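Local coordinates for YaeQ family protein (Pseudomonas syringae pv. tomato, PDB 2OT9) that is of unknown function but belongs to the YaeQ family of the PD-(D/E)XK nuclease clan and holds meso-tartaric acid in a pocket in this crystal, at residues P33-T36 against E37-T41; A89-L92 against T93-R97; V64-P67 against A68-K72; R111-E114 against G115-P119. One frame throughout, in Å; residues are numbered along the deposited sequence.

Interaction 1. Residues P33-T36 against E37-T41; sequences PSET and EERMT. With SRT (S,R meso-tartaric acid), chain C.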
loop_
_atom_site.group_PDB
_atom_site.type_symbol
_atom_site.label_atom_id
_atom_site.label_comp_id
_atom_site.label_asym_id
_atom_site.label_seq_id
_atom_site.Cartn_x
_atom_site.Cartn_y
_atom_site.Cartn_z
ATOM N N PRO A 33 4.453 -16.468 4.243
ATOM C CA PRO A 33 3.374 -17.450 3.995
ATOM C C PRO A 33 1.982 -16.963 4.393
ATOM O O PRO A 33 1.005 -17.353 3.766
ATOM C CB PRO A 33 3.776 -18.647 4.854
ATOM C CG PRO A 33 5.229 -18.523 5.007
ATOM C CD PRO A 33 5.546 -17.064 5.036
ATOM N N SER A 34 1.897 -16.092 5.396
ATOM C CA SER A 34 0.618 -15.532 5.849
ATOM C C SER A 34 0.117 -14.348 5.021
ATOM O O SER A 34 -1.014 -13.897 5.202
ATOM C CB SER A 34 0.723 -15.096 7.303
ATOM O OG SER A 34 0.983 -16.221 8.118
ATOM N N GLU A 35 0.963 -13.837 4.139
ATOM C CA GLU A 35 0.585 -12.734 3.270
ATOM C C GLU A 35 -0.078 -13.287 2.017
ATOM O O GLU A 35 0.563 -13.978 1.222
ATOM C CB GLU A 35 1.794 -11.893 2.875
ATOM C CG GLU A 35 1.439 -10.763 1.902
ATOM C CD GLU A 35 2.517 -9.701 1.826
ATOM O OE1 GLU A 35 3.707 -10.068 1.887
ATOM O OE2 GLU A 35 2.174 -8.505 1.691
ATOM N N THR A 36 -1.362 -12.982 1.841
ATOM C CA THR A 36 -2.084 -13.463 0.662
ATOM C C THR A 36 -1.624 -12.696 -0.575
ATOM O O THR A 36 -1.005 -11.619 -0.458
ATOM C CB THR A 36 -3.609 -13.300 0.802
ATOM O OG1 THR A 36 -3.916 -11.919 0.983
ATOM C CG2 THR A 36 -4.157 -14.131 1.967
ATOM N N GLU A 37 -1.924 -13.237 -1.759
ATOM C CA GLU A 37 -1.662 -12.520 -3.017
ATOM C C GLU A 37 -2.343 -11.152 -3.003
ATOM O O GLU A 37 -1.770 -10.174 -3.471
ATOM C CB GLU A 37 -2.133 -13.340 -4.236
ATOM C CG GLU A 37 -1.226 -14.509 -4.557
ATOM C CD GLU A 37 -1.841 -15.495 -5.566
ATOM O OE1 GLU A 37 -3.080 -15.713 -5.562
ATOM O OE2 GLU A 37 -1.062 -16.059 -6.357
ATOM N N GLU A 38 -3.563 -11.090 -2.461
ATOM C CA GLU A 38 -4.286 -9.823 -2.338
ATOM C C GLU A 38 -3.541 -8.803 -1.465
ATOM O O GLU A 38 -3.414 -7.634 -1.826
ATOM C CB GLU A 38 -5.701 -10.076 -1.801
ATOM C CG GLU A 38 -6.670 -10.667 -2.851
ATOM C CD GLU A 38 -6.595 -12.190 -3.000
ATOM O OE1 GLU A 38 -5.869 -12.890 -2.226
ATOM O OE2 GLU A 38 -7.296 -12.701 -3.911
ATOM N N ARG A 39 -3.047 -9.248 -0.317
ATOM C CA ARG A 39 -2.307 -8.352 0.589
ATOM C C ARG A 39 -1.051 -7.816 -0.081
ATOM O O ARG A 39 -0.793 -6.616 -0.082
ATOM C CB ARG A 39 -1.959 -9.078 1.902
ATOM C CG ARG A 39 -1.200 -8.179 2.901
ATOM C CD ARG A 39 -1.033 -8.859 4.270
ATOM N NE ARG A 39 -2.321 -8.980 4.942
ATOM C CZ ARG A 39 -2.850 -8.056 5.744
ATOM N NH1 ARG A 39 -2.170 -6.956 6.034
ATOM N NH2 ARG A 39 -4.048 -8.260 6.301
HETATM N N MSE A 40 -0.264 -8.709 -0.671
HETATM C CA MSE A 40 0.911 -8.294 -1.426
HETATM C C MSE A 40 0.562 -7.286 -2.522
HETATM O O MSE A 40 1.249 -6.274 -2.687
HETATM C CB MSE A 40 1.603 -9.508 -2.049
HETATM C CG MSE A 40 2.605 -9.073 -3.119
HETATM SE SE MSE A 40 3.966 -10.421 -3.399
HETATM C CE MSE A 40 4.710 -10.261 -1.635
ATOM N N THR A 41 -0.503 -7.558 -3.268
ATOM C CA THR A 41 -0.946 -6.656 -4.327
ATOM C C THR A 41 -1.307 -5.268 -3.801
ATOM O O THR A 41 -0.981 -4.264 -4.428
ATOM C CB THR A 41 -2.103 -7.287 -5.116
ATOM O OG1 THR A 41 -1.617 -8.509 -5.707
ATOM C CG2 THR A 41 -2.621 -6.340 -6.197
HETATM O O1 SRT C . -4.773 -6.252 8.141
HETATM O O11 SRT C . -4.702 -6.887 10.227
HETATM C C1 SRT C . -4.144 -6.604 9.150
HETATM C C2 SRT C . -2.645 -6.650 9.010
HETATM O O2 SRT C . -2.008 -7.869 9.424
HETATM C C3 SRT C . -2.111 -5.450 9.756
HETATM O O3 SRT C . -2.295 -4.373 8.831
HETATM C C4 SRT C . -0.661 -5.623 10.167
HETATM O O4 SRT C . 0.192 -6.122 9.384
HETATM O O41 SRT C . -0.358 -5.249 11.319
HETATM O O HOH W 1 -2.934 -11.663 3.985
#
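Thr-36 is the N-cap of helix 37-49, and its hydroxyl folds over the first turn onto Arg-39. OG1 lies between the backbone N and the carbonyl carbon (chi1 60°), a setting that lets Thr-36 OG1 accept from Arg-39 N at 3.1 Å. The first helical backbone bond leaves the same residue: Met-40 N donates to Thr-36 O at 3.0 Å, almost straight at the hydrogen (177°). Glu-35 reaches the turn with an extended chain that slants across Arg-39, the carboxylate and guanidinium planes 44° apart. The two charged ends stay separate, for Glu-35 OE2 rests 3.6 Å from Arg-39 CG, against the aliphatic part, and makes its salt bridge with Arg-43 farther along the helix. Glu-35 meets Met-40, here selenomethionine, at about a right angle, Glu-35 OE1 3.7 Å from Met-40 CE. Arg-39 is extended as far as CD and bends at chi3, which swings its guanidinium into the tartrate pocket, where Val-84 O and Gln-86 N also bond the ligand. A water accepts from Arg-39 NE at 2.9 Å and from Thr-36 N and donates to Ser-34 O, tying the guanidinium edge to the loop. In that same plane, Arg-39 NH2 donates to O1 of the tartrate at 2.8 Å, and Arg-39 NH1 reaches this O1 only weakly at 3.4 Å.

Interaction 2. Residues A89-L92 against T93-R97; sequences ADRL and TWCSR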
loop_
_atom_site.group_PDB
_atom_site.type_symbol
_atom_site.label_atom_id
_atom_site.label_comp_id
_atom_site.label_asym_id
_atom_site.label_seq_id
_atom_site.Cartn_x
_atom_site.Cartn_y
_atom_site.Cartn_z
ATOM N N ALA A 89 -7.444 0.639 15.784
ATOM C CA ALA A 89 -7.212 2.036 16.122
ATOM C C ALA A 89 -6.024 2.220 17.063
ATOM O O ALA A 89 -5.377 3.250 17.024
ATOM C CB ALA A 89 -8.480 2.651 16.745
ATOM N N ASP A 90 -5.773 1.254 17.944
ATOM C CA ASP A 90 -4.609 1.330 18.835
ATOM C C ASP A 90 -3.308 1.351 18.016
ATOM O O ASP A 90 -2.431 2.179 18.254
ATOM C CB ASP A 90 -4.610 0.185 19.858
ATOM C CG ASP A 90 -5.712 0.333 20.910
ATOM O OD1 ASP A 90 -5.730 1.353 21.616
ATOM O OD2 ASP A 90 -6.540 -0.593 21.049
ATOM N N ARG A 91 -3.213 0.477 17.024
ATOM C CA ARG A 91 -1.993 0.369 16.204
ATOM C C ARG A 91 -1.779 1.643 15.400
ATOM O O ARG A 91 -0.665 2.182 15.350
ATOM C CB ARG A 91 -2.044 -0.847 15.259
ATOM C CG ARG A 91 -0.755 -0.963 14.413
ATOM C CD ARG A 91 -0.587 -2.265 13.633
ATOM N NE ARG A 91 0.635 -2.192 12.809
ATOM C CZ ARG A 91 1.863 -2.491 13.229
ATOM N NH1 ARG A 91 2.074 -2.919 14.475
ATOM N NH2 ARG A 91 2.894 -2.383 12.386
ATOM N N LEU A 92 -2.851 2.140 14.792
ATOM C CA LEU A 92 -2.798 3.420 14.079
ATOM C C LEU A 92 -2.391 4.557 14.998
ATOM O O LEU A 92 -1.606 5.411 14.597
ATOM C CB LEU A 92 -4.140 3.735 13.408
ATOM C CG LEU A 92 -4.440 2.824 12.213
ATOM C CD1 LEU A 92 -5.841 3.075 11.697
ATOM C CD2 LEU A 92 -3.419 2.991 11.074
ATOM N N THR A 93 -2.907 4.565 16.231
ATOM C CA THR A 93 -2.554 5.620 17.182
ATOM C C THR A 93 -1.061 5.614 17.482
ATOM O O THR A 93 -0.394 6.656 17.371
ATOM C CB THR A 93 -3.348 5.510 18.506
ATOM O OG1 THR A 93 -4.743 5.590 18.216
ATOM C CG2 THR A 93 -2.952 6.627 19.489
ATOM N N TRP A 94 -0.540 4.448 17.844
ATOM C CA TRP A 94 0.852 4.346 18.241
ATOM C C TRP A 94 1.858 4.478 17.102
ATOM O O TRP A 94 2.903 5.106 17.278
ATOM C CB TRP A 94 1.097 3.080 19.054
ATOM C CG TRP A 94 0.508 3.207 20.449
ATOM C CD1 TRP A 94 0.525 4.319 21.256
ATOM C CD2 TRP A 94 -0.167 2.187 21.184
ATOM N NE1 TRP A 94 -0.104 4.039 22.467
ATOM C CE2 TRP A 94 -0.549 2.744 22.436
ATOM C CE3 TRP A 94 -0.519 0.862 20.900
ATOM C CZ2 TRP A 94 -1.240 2.012 23.397
ATOM C CZ3 TRP A 94 -1.206 0.145 21.864
ATOM C CH2 TRP A 94 -1.562 0.720 23.083
ATOM N N CYS A 95 1.543 3.897 15.953
ATOM C CA CYS A 95 2.399 4.068 14.784
ATOM C C CYS A 95 2.448 5.523 14.341
ATOM O O CYS A 95 3.524 6.029 14.041
ATOM C CB CYS A 95 1.981 3.143 13.638
ATOM S SG CYS A 95 2.242 1.372 14.019
ATOM N N SER A 96 1.300 6.205 14.337
ATOM C CA SER A 96 1.205 7.596 13.868
ATOM C C SER A 96 2.086 8.549 14.647
ATOM O O SER A 96 2.500 9.587 14.120
ATOM C CB SER A 96 -0.236 8.105 13.887
ATOM O OG SER A 96 -0.695 8.272 15.215
ATOM N N ARG A 97 2.357 8.194 15.902
ATOM C CA ARG A 97 3.269 8.936 16.749
ATOM C C ARG A 97 4.725 8.799 16.292
ATOM O O ARG A 97 5.551 9.638 16.639
ATOM C CB ARG A 97 3.123 8.479 18.212
ATOM C CG ARG A 97 1.741 8.759 18.768
ATOM C CD ARG A 97 1.592 8.348 20.222
ATOM N NE ARG A 97 0.225 8.617 20.666
ATOM C CZ ARG A 97 -0.303 8.197 21.814
ATOM N NH1 ARG A 97 0.419 7.476 22.671
ATOM N NH2 ARG A 97 -1.562 8.508 22.102
#
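Thr-93 turns its hydroxyl back onto Ala-89, OG1 donating to Ala-89 O at 2.7 Å. The backbone N of Thr-93 donates to the same oxygen at 2.9 Å, and the two donors arrive from opposite faces of the carbonyl plane, a double grip. Further main-chain bonds follow in i to i+4 order, Trp-94 N to Asp-90 O, Cys-95 N to Arg-91 O and Ser-96 N to Leu-92 O. Near the end of the helix Ser-96 OG donates to Thr-93 O at 2.7 Å, from above the carbonyl plane. All this belongs to helix 89-96, the crossover helix of the beta-alpha-beta unit between strands 78-84 and 101-106. Cys-95 SG sits 3.9 Å above the guanidinium plane of Arg-91, over its centre, and 3.8 Å from Arg-91 CG. Arg-91, its CG anti to the backbone N (chi1 -179°), extends straight to NE, and its polar end is held by Val-64 O and by a salt bridge to Glu-83 beside the bound tartrate. On the exposed side Trp-94 lies obliquely by the Asp-90 carbonyl, CE3 of Trp-94 3.5 Å from Asp-90 O and CZ3 of Trp-94 4.0 Å from Asp-90 CB.

Interaction 3. Residues V64-P67 against A68-K72; sequences VDEP and ALWEK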
loop_
_atom_site.group_PDB
_atom_site.type_symbol
_atom_site.label_atom_id
_atom_site.label_comp_id
_atom_site.label_asym_id
_atom_site.label_seq_id
_atom_site.Cartn_x
_atom_site.Cartn_y
_atom_site.Cartn_z
ATOM N N VAL A 64 5.619 -7.147 14.013
ATOM C CA VAL A 64 4.723 -6.132 14.570
ATOM C C VAL A 64 5.332 -4.721 14.666
ATOM O O VAL A 64 4.606 -3.729 14.667
ATOM C CB VAL A 64 4.131 -6.547 15.944
ATOM C CG1 VAL A 64 3.118 -7.679 15.760
ATOM C CG2 VAL A 64 5.235 -6.926 16.932
ATOM N N ASP A 65 6.657 -4.639 14.728
ATOM C CA ASP A 65 7.328 -3.348 14.894
ATOM C C ASP A 65 7.612 -2.631 13.566
ATOM O O ASP A 65 8.206 -1.541 13.558
ATOM C CB ASP A 65 8.617 -3.526 15.704
ATOM C CG ASP A 65 8.370 -4.217 17.038
ATOM O OD1 ASP A 65 7.414 -3.837 17.754
ATOM O OD2 ASP A 65 9.120 -5.158 17.362
ATOM N N GLU A 66 7.217 -3.245 12.451
ATOM C CA GLU A 66 7.441 -2.665 11.125
ATOM C C GLU A 66 6.121 -2.491 10.350
ATOM O O GLU A 66 5.172 -3.221 10.577
ATOM C CB GLU A 66 8.427 -3.514 10.312
ATOM C CG GLU A 66 9.863 -3.507 10.866
ATOM C CD GLU A 66 10.925 -3.785 9.810
ATOM O OE1 GLU A 66 10.598 -3.861 8.595
ATOM O OE2 GLU A 66 12.109 -3.898 10.202
ATOM N N PRO A 67 6.045 -1.484 9.461
ATOM C CA PRO A 67 4.867 -1.330 8.607
ATOM C C PRO A 67 4.987 -2.180 7.345
ATOM O O PRO A 67 6.030 -2.794 7.111
ATOM C CB PRO A 67 4.913 0.143 8.224
ATOM C CG PRO A 67 6.392 0.476 8.229
ATOM C CD PRO A 67 7.043 -0.419 9.241
ATOM N N ALA A 68 3.941 -2.165 6.522
ATOM C CA ALA A 68 3.961 -2.751 5.194
ATOM C C ALA A 68 4.956 -2.007 4.303
ATOM O O ALA A 68 5.737 -2.633 3.574
ATOM C CB ALA A 68 2.566 -2.708 4.599
ATOM N N LEU A 69 4.948 -0.672 4.390
ATOM C CA LEU A 69 5.943 0.150 3.695
ATOM C C LEU A 69 6.314 1.375 4.533
ATOM O O LEU A 69 5.506 1.873 5.340
ATOM C CB LEU A 69 5.428 0.620 2.329
ATOM C CG LEU A 69 4.838 -0.329 1.282
ATOM C CD1 LEU A 69 3.355 -0.593 1.547
ATOM C CD2 LEU A 69 5.005 0.285 -0.112
ATOM N N TRP A 70 7.530 1.876 4.340
ATOM C CA TRP A 70 7.912 3.127 4.978
ATOM C C TRP A 70 8.954 3.907 4.207
ATOM O O TRP A 70 9.794 3.340 3.512
ATOM C CB TRP A 70 8.344 2.970 6.453
ATOM C CG TRP A 70 9.330 1.890 6.757
ATOM C CD1 TRP A 70 9.998 1.096 5.864
ATOM C CD2 TRP A 70 9.783 1.491 8.064
ATOM N NE1 TRP A 70 10.821 0.222 6.538
ATOM C CE2 TRP A 70 10.704 0.439 7.885
ATOM C CE3 TRP A 70 9.487 1.914 9.366
ATOM C CZ2 TRP A 70 11.339 -0.193 8.960
ATOM C CZ3 TRP A 70 10.121 1.283 10.441
ATOM C CH2 TRP A 70 11.035 0.243 10.228
ATOM N N GLU A 71 8.855 5.224 4.316
ATOM C CA GLU A 71 9.851 6.122 3.770
ATOM C C GLU A 71 10.585 6.721 4.963
ATOM O O GLU A 71 9.955 7.297 5.857
ATOM C CB GLU A 71 9.156 7.216 2.961
ATOM C CG GLU A 71 10.078 8.215 2.274
ATOM C CD GLU A 71 9.328 9.419 1.716
ATOM O OE1 GLU A 71 8.107 9.331 1.481
ATOM O OE2 GLU A 71 9.963 10.465 1.501
ATOM N N LYS A 72 11.905 6.563 4.986
ATOM C CA LYS A 72 12.734 7.125 6.055
ATOM C C LYS A 72 13.684 8.202 5.554
ATOM O O LYS A 72 14.095 8.195 4.390
ATOM C CB LYS A 72 13.553 6.037 6.733
ATOM C CG LYS A 72 12.727 5.019 7.482
ATOM C CD LYS A 72 13.675 4.086 8.194
ATOM C CE LYS A 72 12.954 2.975 8.870
ATOM N NZ LYS A 72 13.869 2.383 9.880
#
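At the entry to strand 69-72, next to a classic beta bulge in which Ala-68 and Leu-69 both face Ile-82, Pro-67 sets the CD-CG edge of its ring over one face of the Trp-70 indole. The bulge lies in the mixed sheet, where this strand runs antiparallel to both 78-84 and 55-57. Pro-67 CD stands 3.6 Å from the centroid of the six-membered ring of Trp-70 and 21° off its normal, a CH-pi contact; its nearest ring atom is Trp-70 CE3 at 3.4 Å. Pro-67 CG shares the same face, 3.5 Å from Trp-70 CD2, and the two side chains cross at about a right angle. Trp-70 brings its ring back over the proline because CG lies between the backbone N and the carbonyl carbon (chi1 48°). On the opposite face Lys-72 CE sits 3.3 Å above the plane of the Trp-70 ring, over its centre, and the indole is thereby sandwiched between proline and lysine methylenes; the ammonium of Lys-72 goes on to a salt bridge with Asp-76. Glu-66 approaches the far end of the six-membered ring obliquely, carboxylate and ring planes 40° apart. OE1 of Glu-66 accepts from Arg-59 N, and Glu-66 CD lies 3.7 Å from Trp-70 CZ2.

Interaction 4. Residues R111-E114 against G115-P119; sequences RVWE and GKVIP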
loop_
_atom_site.group_PDB
_atom_site.type_symbol
_atom_site.label_atom_id
_atom_site.label_comp_id
_atom_site.label_asym_id
_atom_site.label_seq_id
_atom_site.Cartn_x
_atom_site.Cartn_y
_atom_site.Cartn_z
ATOM N N ARG A 111 -17.248 -2.940 6.687
ATOM C CA ARG A 111 -18.388 -2.431 7.458
ATOM C C ARG A 111 -18.203 -2.454 8.989
ATOM O O ARG A 111 -18.395 -1.427 9.665
ATOM C CB ARG A 111 -19.719 -3.059 6.994
ATOM C CG ARG A 111 -20.717 -2.023 6.425
ATOM C CD ARG A 111 -20.370 -1.513 5.007
ATOM N NE ARG A 111 -19.276 -0.537 4.974
ATOM C CZ ARG A 111 -18.485 -0.339 3.919
ATOM N NH1 ARG A 111 -18.669 -1.056 2.817
ATOM N NH2 ARG A 111 -17.512 0.568 3.952
ATOM N N VAL A 112 -17.765 -3.584 9.534
ATOM C CA VAL A 112 -17.542 -3.679 10.970
ATOM C C VAL A 112 -16.295 -2.867 11.391
ATOM O O VAL A 112 -16.334 -2.096 12.347
ATOM C CB VAL A 112 -17.453 -5.163 11.432
ATOM C CG1 VAL A 112 -17.021 -5.255 12.896
ATOM C CG2 VAL A 112 -18.795 -5.863 11.236
ATOM N N TRP A 113 -15.211 -3.032 10.646
ATOM C CA TRP A 113 -13.947 -2.324 10.900
ATOM C C TRP A 113 -14.091 -0.792 10.926
ATOM O O TRP A 113 -13.656 -0.141 11.884
ATOM C CB TRP A 113 -12.918 -2.742 9.838
ATOM C CG TRP A 113 -11.588 -2.074 9.987
ATOM C CD1 TRP A 113 -10.545 -2.491 10.761
ATOM C CD2 TRP A 113 -11.167 -0.859 9.357
ATOM N NE1 TRP A 113 -9.489 -1.622 10.635
ATOM C CE2 TRP A 113 -9.848 -0.605 9.790
ATOM C CE3 TRP A 113 -11.778 0.042 8.470
ATOM C CZ2 TRP A 113 -9.129 0.512 9.371
ATOM C CZ3 TRP A 113 -11.055 1.148 8.036
ATOM C CH2 TRP A 113 -9.740 1.369 8.487
ATOM N N GLU A 114 -14.698 -0.215 9.886
ATOM C CA GLU A 114 -14.806 1.259 9.789
ATOM C C GLU A 114 -15.569 1.830 10.993
ATOM O O GLU A 114 -15.223 2.882 11.522
ATOM C CB GLU A 114 -15.450 1.673 8.464
ATOM C CG GLU A 114 -16.947 1.374 8.381
ATOM C CD GLU A 114 -17.509 1.385 6.973
ATOM O OE1 GLU A 114 -16.768 1.682 5.992
ATOM O OE2 GLU A 114 -18.715 1.086 6.856
ATOM N N GLY A 115 -16.583 1.098 11.437
ATOM C CA GLY A 115 -17.425 1.510 12.542
ATOM C C GLY A 115 -16.682 1.602 13.852
ATOM O O GLY A 115 -16.988 2.467 14.675
ATOM N N LYS A 116 -15.721 0.702 14.055
ATOM C CA LYS A 116 -14.861 0.725 15.236
ATOM C C LYS A 116 -13.706 1.727 15.128
ATOM O O LYS A 116 -13.429 2.458 16.067
ATOM C CB LYS A 116 -14.300 -0.681 15.537
ATOM C CG LYS A 116 -15.325 -1.614 16.188
ATOM C CD LYS A 116 -14.686 -2.872 16.719
ATOM C CE LYS A 116 -15.715 -3.988 16.893
ATOM N NZ LYS A 116 -17.004 -3.520 17.496
ATOM N N VAL A 117 -13.048 1.767 13.979
ATOM C CA VAL A 117 -11.801 2.514 13.847
ATOM C C VAL A 117 -11.987 4.010 13.544
ATOM O O VAL A 117 -11.345 4.846 14.161
ATOM C CB VAL A 117 -10.879 1.842 12.806
ATOM C CG1 VAL A 117 -9.613 2.654 12.570
ATOM C CG2 VAL A 117 -10.526 0.440 13.277
ATOM N N ILE A 118 -12.868 4.346 12.599
ATOM C CA ILE A 118 -13.000 5.739 12.158
ATOM C C ILE A 118 -13.364 6.734 13.288
ATOM O O ILE A 118 -12.765 7.810 13.367
ATOM C CB ILE A 118 -13.963 5.880 10.929
ATOM C CG1 ILE A 118 -13.437 5.101 9.693
ATOM C CG2 ILE A 118 -14.275 7.336 10.627
ATOM C CD1 ILE A 118 -12.008 5.426 9.228
ATOM N N PRO A 119 -14.330 6.378 14.159
ATOM C CA PRO A 119 -14.655 7.283 15.262
ATOM C C PRO A 119 -13.531 7.438 16.288
ATOM O O PRO A 119 -13.524 8.432 17.016
ATOM C CB PRO A 119 -15.858 6.602 15.950
ATOM C CG PRO A 119 -16.426 5.690 14.920
ATOM C CD PRO A 119 -15.200 5.184 14.182
#
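The carbonyl oxygen of Trp-113 is gripped by two backbone donors one turn on. Val-117 N reaches Trp-113 O at 2.9 Å, nearly head-on to the carbonyl, while Lys-116 N makes a weak bond to Trp-113 O at 3.1 Å and another weak one to Val-112 O. Ile-118 N donates to Glu-114 O at 3.0 Å; Pro-119, which has no N-H to offer, sets its ring CD 3.5 Å from this Glu-114 O. Trp-113 and Val-117 also meet through their side chains. Val-117 CG2 rests over a face of the indole, 3.7 Å from the centroid of the five-membered ring of Trp-113 and 21° off its normal, a CH-pi contact, with Val-117 CG1 3.9 Å from Trp-113 CZ2. CG of Trp-113 stands anti to the backbone N (chi1 179°), which carries the ring along the helix side to lie against the valine. The helix 111-117 is the crossover of the beta-alpha-beta unit joining strands 101-106 and 127-131: Trp-113 and Ile-118 lie on Ile-129 of strand 127-131, and Trp-113 NE1 donates to Pro-87 O in the loop leading to helix 89-96.

How the interactions relate
The centres of interactions 1 and 3 lie about 12 and 11 Å from the centre of the chain, those of interactions 2 and 4 farther out, at about 17 and 19 Å. Interaction 3 is the most buried, relying on ring packing beside a strand, whereas interaction 1 is a polar helix start with water and ligand. Interactions 2 and 4 both belong to crossover helices of successive beta-alpha-beta units that share strand 101-106; each mixes backbone bonds with a side chain laid over a flat group. Interaction 2 touches interaction 3 through the Arg-91 side chain and interaction 4 by Leu-92 packing on Val-117. Interactions 1 and 2 do not touch, but each lends an arginine, Arg-39 and Arg-91, to the tartrate pocket.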